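Side-chain contacts in beta-galactosidase (Bacillus circulans, PDB 4MAD), which probably hydrolyses terminal non-reducing beta-D-galactose residues in beta-D-galactosides, as a member of glycosyl hydrolase family 35: residues 67-72 with 120-125; 79-84 with 145-150; 85-90 with 150-155; 167-172 with 183-188. All blocks are in the same frame, centred on the assembly; numbering follows the deposited sequence.

Contact 1: residues 67-72 with 120-125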
# COMPACT_ATOMS: atom_id res chain seq x y z
N VAL A 67 2.66 2.08 10.94
CA VAL A 67 3.87 1.28 10.79
C VAL A 67 3.56 0.02 9.99
O VAL A 67 2.71 -0.67 10.36
CB VAL A 67 4.42 0.78 12.14
CG1 VAL A 67 5.65 0.06 11.92
CG2 VAL A 67 4.62 1.92 13.12
N ALA A 68 4.32 -0.26 8.94
CA ALA A 68 4.02 -1.32 8.03
C ALA A 68 4.84 -2.57 8.40
O ALA A 68 5.97 -2.66 8.08
CB ALA A 68 4.34 -0.89 6.65
N TRP A 69 4.21 -3.53 9.04
CA TRP A 69 4.91 -4.71 9.50
C TRP A 69 5.57 -5.44 8.35
O TRP A 69 6.67 -5.77 8.43
CB TRP A 69 3.91 -5.63 10.20
CG TRP A 69 4.43 -6.90 10.81
CD1 TRP A 69 5.70 -7.34 10.84
CD2 TRP A 69 3.64 -7.91 11.45
NE1 TRP A 69 5.77 -8.55 11.49
CE2 TRP A 69 4.52 -8.92 11.87
CE3 TRP A 69 2.30 -8.05 11.73
CZ2 TRP A 69 4.07 -10.03 12.54
CZ3 TRP A 69 1.87 -9.18 12.41
CH2 TRP A 69 2.75 -10.13 12.80
N ASN A 70 4.86 -5.62 7.24
CA ASN A 70 5.40 -6.31 6.09
C ASN A 70 6.69 -5.65 5.58
O ASN A 70 7.56 -6.31 5.10
CB ASN A 70 4.37 -6.55 4.96
CG ASN A 70 3.69 -5.26 4.46
OD1 ASN A 70 3.98 -4.23 4.88
ND2 ASN A 70 2.76 -5.41 3.54
N LEU A 71 6.80 -4.34 5.71
CA LEU A 71 8.02 -3.69 5.33
C LEU A 71 9.16 -4.06 6.26
O LEU A 71 10.21 -4.34 5.84
CB LEU A 71 7.83 -2.20 5.24
CG LEU A 71 8.72 -1.39 4.31
CD1 LEU A 71 8.57 -1.87 2.93
CD2 LEU A 71 8.35 0.05 4.38
N HIS A 72 8.91 -4.02 7.54
CA HIS A 72 9.86 -4.36 8.58
C HIS A 72 10.27 -5.81 8.81
O HIS A 72 11.31 -6.02 9.36
CB HIS A 72 9.45 -3.71 9.87
CG HIS A 72 9.30 -2.24 9.73
ND1 HIS A 72 10.35 -1.44 9.35
CD2 HIS A 72 8.23 -1.43 9.80
CE1 HIS A 72 9.93 -0.20 9.25
NE2 HIS A 72 8.65 -0.16 9.51
N TYR A 120 3.42 -11.56 4.19
CA TYR A 120 2.80 -12.58 3.37
C TYR A 120 2.90 -13.89 4.13
O TYR A 120 2.08 -14.71 4.03
CB TYR A 120 3.48 -12.70 2.00
CG TYR A 120 4.73 -13.48 2.07
CD1 TYR A 120 4.75 -14.80 1.71
CD2 TYR A 120 5.88 -12.94 2.54
CE1 TYR A 120 5.88 -15.54 1.80
CE2 TYR A 120 7.03 -13.70 2.63
CZ TYR A 120 7.01 -15.00 2.26
OH TYR A 120 8.15 -15.71 2.36
N TRP A 121 3.96 -14.03 4.90
CA TRP A 121 4.27 -15.27 5.58
C TRP A 121 3.36 -15.66 6.72
O TRP A 121 3.46 -16.76 7.18
CB TRP A 121 5.75 -15.41 5.96
CG TRP A 121 6.24 -14.39 6.77
CD1 TRP A 121 6.87 -13.33 6.36
CD2 TRP A 121 6.11 -14.28 8.17
NE1 TRP A 121 7.19 -12.53 7.39
CE2 TRP A 121 6.72 -13.09 8.53
CE3 TRP A 121 5.54 -15.07 9.14
CZ2 TRP A 121 6.79 -12.68 9.84
CZ3 TRP A 121 5.59 -14.66 10.41
CH2 TRP A 121 6.20 -13.46 10.77
N LEU A 122 2.51 -14.75 7.16
CA LEU A 122 1.50 -15.13 8.09
C LEU A 122 0.62 -16.20 7.47
O LEU A 122 0.14 -17.06 8.13
CB LEU A 122 0.63 -13.95 8.50
CG LEU A 122 1.33 -12.91 9.36
CD1 LEU A 122 0.45 -11.77 9.86
CD2 LEU A 122 2.10 -13.52 10.43
N LEU A 123 0.41 -16.12 6.18
CA LEU A 123 -0.53 -17.00 5.54
C LEU A 123 -0.17 -18.50 5.67
O LEU A 123 -1.01 -19.35 5.51
CB LEU A 123 -0.77 -16.61 4.10
CG LEU A 123 -1.67 -15.40 3.95
CD1 LEU A 123 -1.53 -14.79 2.62
CD2 LEU A 123 -3.08 -15.73 4.22
N THR A 124 1.07 -18.80 5.93
CA THR A 124 1.50 -20.19 5.99
C THR A 124 1.76 -20.69 7.42
O THR A 124 2.29 -21.74 7.61
CB THR A 124 2.69 -20.43 5.09
OG1 THR A 124 3.78 -19.63 5.51
CG2 THR A 124 2.31 -20.09 3.67
N VAL A 125 1.36 -19.89 8.40
CA VAL A 125 1.51 -20.30 9.76
C VAL A 125 0.38 -21.27 10.10
O VAL A 125 -0.74 -20.94 9.99
CB VAL A 125 1.46 -19.10 10.73
CG1 VAL A 125 1.62 -19.59 12.10
CG2 VAL A 125 2.53 -18.15 10.42
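W69 points its indole across to L122 because CG lies anti to the backbone N (chi1 -178°) and the ring is then turned so that CD1 eclipses CA (chi2 1°), which sends the six-membered half outward. L122 meets it from the opposite direction, its CG placed beside its own backbone N (chi1 -69°). The closest approach is 3.9 Å, from W69 CZ3 to L122 CD1; the same methyl lies 4.1 Å from W69 CH2. L122 CD2 also comes to W69 CH2, at 4.2 Å, so both methyls of the leucine share the outer end of the benzo ring, meeting it obliquely. W121 adds a looser touch: its CH2 stands 4.4 Å from W69 CZ2, and the two indole planes are almost perpendicular. The approach is oblique to both rings, so this is van der Waals packing and not an aromatic stack. W121 is itself backed by Y120, whose ring carries W121 CB over its centre, 3.9 Å above the plane. The polar edges of both indoles are satisfied by a single residue, E73: W69 NE1 bonds to its carboxylate and W121 NE1 to its backbone carbonyl. That shared partner probably helps to set how both rings are turned, although they barely touch. Y144, on helix 135-152, stacks on W69. The contact therefore joins short helix 69-72, which follows barrel strand 62-66, to the 3-10 turn 120-122 in the long connection between strand 100-104 and helix 135-152.

Contact 2: residues 79-84 with 145-150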
# COMPACT_ATOMS: atom_id res chain seq x y z
N PHE A 79 14.65 -8.54 9.92
CA PHE A 79 14.11 -7.25 10.26
C PHE A 79 14.76 -6.15 9.46
O PHE A 79 15.92 -6.14 9.32
CB PHE A 79 14.25 -7.02 11.75
CG PHE A 79 13.39 -7.91 12.54
CD1 PHE A 79 12.07 -7.67 12.67
CD2 PHE A 79 13.89 -9.02 13.12
CE1 PHE A 79 11.31 -8.47 13.38
CE2 PHE A 79 13.11 -9.82 13.81
CZ PHE A 79 11.82 -9.55 13.94
N VAL A 80 13.98 -5.25 8.92
CA VAL A 80 14.47 -4.22 8.03
C VAL A 80 14.06 -2.82 8.48
O VAL A 80 12.92 -2.51 8.56
CB VAL A 80 13.96 -4.44 6.58
CG1 VAL A 80 14.34 -3.31 5.72
CG2 VAL A 80 14.51 -5.72 6.01
N PHE A 81 15.04 -1.99 8.80
CA PHE A 81 14.81 -0.61 9.16
C PHE A 81 15.68 0.42 8.41
O PHE A 81 15.98 1.46 8.92
CB PHE A 81 14.84 -0.39 10.67
CG PHE A 81 13.78 -1.11 11.41
CD1 PHE A 81 12.59 -0.53 11.71
CD2 PHE A 81 13.98 -2.38 11.83
CE1 PHE A 81 11.68 -1.19 12.40
CE2 PHE A 81 13.07 -3.01 12.51
CZ PHE A 81 11.94 -2.44 12.80
N GLU A 82 15.98 0.12 7.16
CA GLU A 82 16.88 0.85 6.32
C GLU A 82 16.15 1.52 5.19
O GLU A 82 15.11 1.08 4.78
CB GLU A 82 17.90 -0.11 5.75
CG GLU A 82 18.71 -0.88 6.81
CD GLU A 82 17.97 -2.02 7.50
OE1 GLU A 82 17.55 -2.89 6.78
OE2 GLU A 82 17.85 -2.06 8.74
N GLY A 83 16.71 2.60 4.69
CA GLY A 83 16.14 3.27 3.57
C GLY A 83 14.74 3.79 3.80
O GLY A 83 14.51 4.45 4.74
N ILE A 84 13.84 3.46 2.90
CA ILE A 84 12.49 3.93 2.99
C ILE A 84 11.81 3.38 4.23
O ILE A 84 10.80 3.86 4.64
CB ILE A 84 11.65 3.64 1.73
CG1 ILE A 84 10.49 4.61 1.63
CG2 ILE A 84 11.11 2.33 1.77
CD1 ILE A 84 9.77 4.52 0.39
N PHE A 145 6.68 -6.97 17.60
CA PHE A 145 6.54 -5.84 18.47
C PHE A 145 7.77 -5.68 19.37
O PHE A 145 8.18 -4.62 19.67
CB PHE A 145 5.27 -5.93 19.30
CG PHE A 145 4.06 -5.25 18.67
CD1 PHE A 145 4.04 -4.89 17.37
CD2 PHE A 145 2.96 -4.97 19.41
CE1 PHE A 145 2.92 -4.28 16.85
CE2 PHE A 145 1.87 -4.39 18.86
CZ PHE A 145 1.88 -4.05 17.60
N ASP A 146 8.36 -6.79 19.76
CA ASP A 146 9.54 -6.66 20.59
C ASP A 146 10.59 -5.89 19.85
O ASP A 146 11.25 -5.09 20.42
CB ASP A 146 10.15 -7.99 20.93
CG ASP A 146 9.41 -8.71 22.00
OD1 ASP A 146 8.55 -8.15 22.63
OD2 ASP A 146 9.66 -9.90 22.16
N VAL A 147 10.82 -6.19 18.59
CA VAL A 147 11.79 -5.45 17.83
C VAL A 147 11.38 -4.04 17.54
O VAL A 147 12.11 -3.12 17.70
CB VAL A 147 12.10 -6.18 16.52
CG1 VAL A 147 12.94 -5.40 15.63
CG2 VAL A 147 12.82 -7.43 16.81
N LEU A 148 10.17 -3.90 17.09
CA LEU A 148 9.75 -2.59 16.71
C LEU A 148 9.81 -1.58 17.85
O LEU A 148 10.29 -0.54 17.68
CB LEU A 148 8.33 -2.62 16.19
CG LEU A 148 7.71 -1.26 15.94
CD1 LEU A 148 8.35 -0.63 14.79
CD2 LEU A 148 6.20 -1.31 15.78
N PHE A 149 9.31 -1.94 19.01
CA PHE A 149 9.27 -1.02 20.13
C PHE A 149 10.65 -0.62 20.70
O PHE A 149 10.84 0.42 21.25
CB PHE A 149 8.25 -1.44 21.16
CG PHE A 149 6.86 -1.10 20.76
CD1 PHE A 149 6.33 0.11 21.01
CD2 PHE A 149 6.13 -1.99 20.04
CE1 PHE A 149 5.10 0.38 20.63
CE2 PHE A 149 4.88 -1.69 19.64
CZ PHE A 149 4.37 -0.52 19.92
N GLU A 150 11.57 -1.53 20.52
CA GLU A 150 12.93 -1.31 20.89
C GLU A 150 13.49 -0.17 20.07
O GLU A 150 14.25 0.57 20.55
CB GLU A 150 13.76 -2.57 20.70
CG GLU A 150 15.09 -2.50 21.33
CD GLU A 150 15.93 -3.76 21.15
OE1 GLU A 150 15.48 -4.86 21.47
OE2 GLU A 150 17.09 -3.65 20.69
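F81 N donates to E82 OE2 at 2.8 Å with an N-H...O angle of 151°, approaching from above the carboxylate plane; the bond folds E82 back over its own loop while the F81 ring reaches across to V147 and L148. V147 is the hub on the helix side, with CG1 anti to the backbone N (chi1 172°). V147 CG2 sits over one face of the F79 ring, 3.8 Å from the centroid and 14° off the ring normal, a CH-pi contact, while V147 CG1 is wedged between the rings, 3.8 Å from F79 CD1 and 3.9 Å from F81 CE2. L148 CD1 comes to the edge of the second ring, 4.1 Å from F81 CE1 and near its plane. Were F79 cut back to an alanine, both V147 methyls would probably lose their aromatic cover, leaving a gap between loop and helix. F81 is also stacked on H72, which ties the ring to helix 69-72. This packing belongs to the outer layer of the (beta/alpha)8 barrel: the loop leading to helix 87-97 lays its aromatic side chains against helix 135-152 of the surrounding ring.

Contact 3: residues 85-90 with 150-155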
# COMPACT_ATOMS: atom_id res chain seq x y z
N ALA A 85 12.38 2.34 4.79
CA ALA A 85 11.88 1.73 5.99
C ALA A 85 12.47 2.28 7.31
O ALA A 85 12.21 1.74 8.33
CB ALA A 85 12.07 0.28 5.95
N ASP A 86 13.27 3.34 7.26
CA ASP A 86 13.92 3.81 8.45
C ASP A 86 12.93 4.70 9.17
O ASP A 86 12.95 5.88 9.03
CB ASP A 86 15.14 4.62 8.09
CG ASP A 86 16.10 4.81 9.27
OD1 ASP A 86 15.69 4.79 10.39
OD2 ASP A 86 17.25 5.00 9.03
N ILE A 87 12.04 4.10 9.93
CA ILE A 87 11.05 4.83 10.67
C ILE A 87 11.68 5.72 11.71
O ILE A 87 11.25 6.81 11.93
CB ILE A 87 10.00 3.90 11.22
CG1 ILE A 87 8.83 4.67 11.75
CG2 ILE A 87 10.55 2.99 12.23
CD1 ILE A 87 7.82 3.80 12.29
N VAL A 88 12.79 5.28 12.27
CA VAL A 88 13.44 6.15 13.20
C VAL A 88 13.87 7.51 12.56
O VAL A 88 13.63 8.54 13.11
CB VAL A 88 14.58 5.43 13.86
CG1 VAL A 88 15.39 6.33 14.70
CG2 VAL A 88 14.06 4.32 14.69
N ARG A 89 14.44 7.48 11.39
CA ARG A 89 14.84 8.68 10.71
C ARG A 89 13.63 9.54 10.42
O ARG A 89 13.68 10.71 10.58
CB ARG A 89 15.55 8.30 9.44
CG ARG A 89 16.00 9.49 8.59
CD ARG A 89 16.54 9.06 7.25
NE ARG A 89 16.69 10.20 6.35
CZ ARG A 89 17.20 10.14 5.15
NH1 ARG A 89 17.61 9.00 4.66
NH2 ARG A 89 17.30 11.25 4.45
N PHE A 90 12.54 8.91 10.01
CA PHE A 90 11.39 9.67 9.64
C PHE A 90 10.88 10.43 10.84
O PHE A 90 10.66 11.60 10.78
CB PHE A 90 10.31 8.75 9.10
CG PHE A 90 8.97 9.42 8.92
CD1 PHE A 90 8.72 10.19 7.86
CD2 PHE A 90 7.97 9.24 9.81
CE1 PHE A 90 7.54 10.79 7.70
CE2 PHE A 90 6.78 9.85 9.64
CZ PHE A 90 6.57 10.60 8.60
N GLU A 150 11.57 -1.53 20.52
CA GLU A 150 12.93 -1.31 20.89
C GLU A 150 13.49 -0.17 20.07
O GLU A 150 14.25 0.57 20.55
CB GLU A 150 13.76 -2.57 20.70
CG GLU A 150 15.09 -2.50 21.33
CD GLU A 150 15.93 -3.76 21.15
OE1 GLU A 150 15.48 -4.86 21.47
OE2 GLU A 150 17.09 -3.65 20.69
N ARG A 151 13.15 -0.10 18.80
CA ARG A 151 13.53 0.99 17.96
C ARG A 151 12.81 2.29 18.30
O ARG A 151 13.40 3.32 18.26
CB ARG A 151 13.36 0.69 16.48
CG ARG A 151 13.95 -0.61 15.99
CD ARG A 151 15.40 -0.73 16.03
NE ARG A 151 15.84 -2.04 15.61
CZ ARG A 151 16.42 -2.29 14.47
NH1 ARG A 151 16.68 -1.33 13.62
NH2 ARG A 151 16.80 -3.50 14.21
N LEU A 152 11.53 2.21 18.55
CA LEU A 152 10.73 3.34 18.92
C LEU A 152 10.99 3.91 20.31
O LEU A 152 10.68 5.03 20.58
CB LEU A 152 9.25 3.05 18.77
CG LEU A 152 8.72 2.61 17.44
CD1 LEU A 152 7.25 2.34 17.54
CD2 LEU A 152 8.97 3.66 16.43
N ARG A 153 11.53 3.12 21.21
CA ARG A 153 11.52 3.48 22.60
C ARG A 153 12.23 4.83 22.89
O ARG A 153 11.71 5.64 23.59
CB ARG A 153 12.13 2.36 23.42
CG ARG A 153 11.79 2.42 24.85
CD ARG A 153 12.07 1.08 25.52
NE ARG A 153 11.02 0.13 25.24
CZ ARG A 153 11.16 -1.10 24.76
NH1 ARG A 153 12.31 -1.63 24.48
NH2 ARG A 153 10.08 -1.79 24.53
N PRO A 154 13.35 5.08 22.27
CA PRO A 154 14.08 6.32 22.47
C PRO A 154 13.25 7.50 22.01
O PRO A 154 13.57 8.61 22.36
CB PRO A 154 15.24 6.18 21.54
CG PRO A 154 15.42 4.84 21.39
CD PRO A 154 14.09 4.22 21.36
N LEU A 155 12.25 7.25 21.18
CA LEU A 155 11.46 8.31 20.56
C LEU A 155 10.17 8.69 21.26
O LEU A 155 9.52 9.64 20.90
CB LEU A 155 11.24 8.01 19.09
CG LEU A 155 12.45 7.90 18.19
CD1 LEU A 155 12.04 7.31 16.91
CD2 LEU A 155 13.14 9.24 18.02
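The nearest approach between V88 and R151 is a methyl against a backbone oxygen: V88 CG2 stands 3.8 Å from R151 O. The same methyl lies 4.1 Å from R151 CB, and the two side chains cross at about a right angle. The helix is giving way to the 3-10 turn 153-155 here: the N-H of L155, which would pair with R151 O in a continuing alpha-helix, bonds to L152 O at 2.8 Å, and P154 has no N-H. The other V88 branch, CG1, is anti to the backbone N (chi1 173°) and meets L155 CD1 at 4.1 Å, so the valine fork spans the turn from R151 to L155. On the inner side, I87 CD1 faces L152 CD2 at 4.3 Å, a loose methyl-to-methyl contact. Helices 87-97 and 135-152 belong to the outer helical layer of the (beta/alpha)8 barrel, and these aliphatic groups fill the seam between them; L152 and L155 extend it by touching I91 one turn further along. R151 contributes only the base of its side chain, because the chain bends at CG (chi2 -66°) and carries the guanidinium off toward F81. R151 NH1 remains 7.0 Å from D86 OD1, too far for a salt bridge. D86 is instead the N-cap of helix 87-97: its OD1 accepts from R89 N at 3.1 Å, with an N-H...O angle of 158°, from above the carboxylate plane. I87, one residue into that helix, also packs on V67 and Y40, toward the barrel wall.

Contact 4: residues 167-172 with 183-188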
# COMPACT_ATOMS: atom_id res chain seq x y z
N GLN A 167 -1.89 4.27 18.63
CA GLN A 167 -3.14 3.57 18.42
C GLN A 167 -2.99 2.09 18.65
O GLN A 167 -2.03 1.56 18.28
CB GLN A 167 -3.66 3.77 17.02
CG GLN A 167 -5.09 3.39 16.85
CD GLN A 167 -5.59 3.57 15.46
OE1 GLN A 167 -5.39 2.71 14.62
NE2 GLN A 167 -6.22 4.67 15.19
N ILE A 168 -3.99 1.47 19.25
CA ILE A 168 -3.94 0.08 19.52
C ILE A 168 -4.39 -0.76 18.38
O ILE A 168 -3.60 -1.43 17.86
CB ILE A 168 -4.59 -0.29 20.85
CG1 ILE A 168 -3.72 0.27 21.98
CG2 ILE A 168 -4.69 -1.77 20.94
CD1 ILE A 168 -4.37 0.38 23.22
N GLU A 169 -5.58 -0.77 17.91
CA GLU A 169 -5.54 -1.68 16.73
C GLU A 169 -5.81 -0.65 15.64
O GLU A 169 -5.48 0.45 15.73
CB GLU A 169 -6.58 -2.79 16.84
CG GLU A 169 -6.14 -4.18 16.56
CD GLU A 169 -6.64 -4.66 15.23
OE1 GLU A 169 -7.33 -3.94 14.53
OE2 GLU A 169 -6.31 -5.76 14.87
N ASN A 170 -6.37 -1.13 14.59
CA ASN A 170 -7.14 -0.26 13.73
C ASN A 170 -8.54 -0.54 13.28
O ASN A 170 -8.79 -1.53 12.68
CB ASN A 170 -6.20 -0.19 12.54
CG ASN A 170 -6.59 0.88 11.56
OD1 ASN A 170 -6.30 2.00 11.77
ND2 ASN A 170 -7.27 0.53 10.52
N GLU A 171 -9.46 0.33 13.65
CA GLU A 171 -10.83 0.14 13.26
C GLU A 171 -11.26 -1.32 13.53
O GLU A 171 -11.84 -1.95 12.69
CB GLU A 171 -11.02 0.54 11.80
CG GLU A 171 -11.03 2.01 11.54
CD GLU A 171 -11.59 2.44 10.17
OE1 GLU A 171 -11.45 1.66 9.22
OE2 GLU A 171 -12.14 3.54 10.08
N TYR A 172 -10.96 -1.82 14.71
CA TYR A 172 -11.18 -3.23 14.98
C TYR A 172 -12.64 -3.61 14.86
O TYR A 172 -12.95 -4.67 14.43
CB TYR A 172 -10.59 -3.70 16.29
CG TYR A 172 -10.71 -5.17 16.49
CD1 TYR A 172 -10.03 -6.08 15.69
CD2 TYR A 172 -11.57 -5.70 17.42
CE1 TYR A 172 -10.16 -7.41 15.86
CE2 TYR A 172 -11.72 -7.05 17.57
CZ TYR A 172 -11.00 -7.89 16.80
OH TYR A 172 -11.12 -9.22 16.96
N GLN A 183 -7.53 -6.60 24.59
CA GLN A 183 -6.93 -6.46 25.88
C GLN A 183 -5.52 -6.93 25.90
O GLN A 183 -4.68 -6.34 26.48
CB GLN A 183 -7.79 -7.08 26.99
CG GLN A 183 -9.08 -6.35 27.16
CD GLN A 183 -9.88 -6.77 28.33
OE1 GLN A 183 -9.38 -7.38 29.21
NE2 GLN A 183 -11.14 -6.46 28.33
N TYR A 184 -5.26 -8.02 25.23
CA TYR A 184 -3.92 -8.50 25.17
C TYR A 184 -3.02 -7.52 24.42
O TYR A 184 -1.91 -7.26 24.77
CB TYR A 184 -3.91 -9.83 24.48
CG TYR A 184 -2.56 -10.43 24.46
CD1 TYR A 184 -2.14 -11.24 25.48
CD2 TYR A 184 -1.70 -10.18 23.44
CE1 TYR A 184 -0.91 -11.78 25.47
CE2 TYR A 184 -0.46 -10.74 23.41
CZ TYR A 184 -0.06 -11.54 24.44
OH TYR A 184 1.18 -12.11 24.46
N LEU A 185 -3.55 -6.99 23.34
CA LEU A 185 -2.83 -5.99 22.55
C LEU A 185 -2.56 -4.71 23.34
O LEU A 185 -1.48 -4.23 23.33
CB LEU A 185 -3.64 -5.64 21.31
CG LEU A 185 -2.88 -5.31 20.07
CD1 LEU A 185 -1.80 -6.30 19.83
CD2 LEU A 185 -3.79 -5.24 18.88
N ARG A 186 -3.55 -4.25 24.06
CA ARG A 186 -3.39 -3.05 24.85
C ARG A 186 -2.29 -3.21 25.88
O ARG A 186 -1.47 -2.39 26.08
CB ARG A 186 -4.70 -2.80 25.55
CG ARG A 186 -4.73 -1.75 26.64
CD ARG A 186 -5.85 -1.99 27.59
NE ARG A 186 -5.72 -3.20 28.40
CZ ARG A 186 -6.69 -3.74 29.11
NH1 ARG A 186 -7.87 -3.19 29.15
NH2 ARG A 186 -6.48 -4.83 29.79
N ASP A 187 -2.36 -4.33 26.55
CA ASP A 187 -1.39 -4.67 27.56
C ASP A 187 -0.01 -4.85 27.00
O ASP A 187 0.97 -4.45 27.58
CB ASP A 187 -1.81 -5.89 28.35
CG ASP A 187 -3.05 -5.64 29.19
OD1 ASP A 187 -3.48 -4.51 29.35
OD2 ASP A 187 -3.59 -6.62 29.66
N GLY A 188 0.05 -5.49 25.85
CA GLY A 188 1.30 -5.69 25.17
C GLY A 188 1.97 -4.41 24.72
O GLY A 188 3.14 -4.27 24.86
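The loop 167-172 leaves barrel strand 163-167 with the Asn-Glu pair characteristic of clan GH-A glycosidases, N170 followed by E171, the predicted proton donor; I168 and E169 just ahead of it rest on helix 179-192. I168 sends its two branches to successive helix residues. CG2, anti to the backbone N, slides alongside L185 and lies 4.0 Å from L185 CB, while I168 CD1 reaches the helix backbone, 3.9 Å from R186 CA. With an alanine in place of the isoleucine both branches go, which would probably leave a gap against L185 and R186 and let the loop shift on the helix. L185 answers with CD2, which lies 3.9 Å from I168 O and is pressed against E169 CG at 3.5 Å, the tightest approach across the contact. The E169 side chain crosses L185 at about a right angle and stands in an uncommon torsion (chi1 -133°), so some strain is plausible. Several polar groups secure its carboxylate: OE1 pairs with R131 and accepts from N170 N at 3.0 Å, while OE2 bonds to Y181 OH. E169 is thus placed as a probable second-shell residue, its OE1 gripping the N-H of N170 next to the predicted proton donor; N170 OD1 in turn bonds to Y66 OH. Next to L185, R186 uses only its aliphatic base toward I168. Its chain then bends away, NH1 reaching E215 O, and its guanidinium forms a salt bridge with the adjacent D187: R186 NE meets D187 OD1 at 2.8 Å, with the acceptor 14° out of the guanidinium plane.

In the fold
From the N terminus, the chain passes through 67-72, 79-84 and 85-90 before any partner appears; 120-125 then closes contact 1, 145-150 contact 2 and 150-155 contact 3. These three contacts cross one another and none nests. Contacts 2 and 3 share E150 on helix 135-152, their centres 7 Å apart, and contact 1 joins them through H72, which touches V80, F81 and A85. Together they tie the connection after strand 62-66 to the one after strand 100-104. Contact 4 follows in series, closing a short loop between strand 163-167 and helix 179-192; F145 touches L185 there, linking it to contact 2 around the barrel.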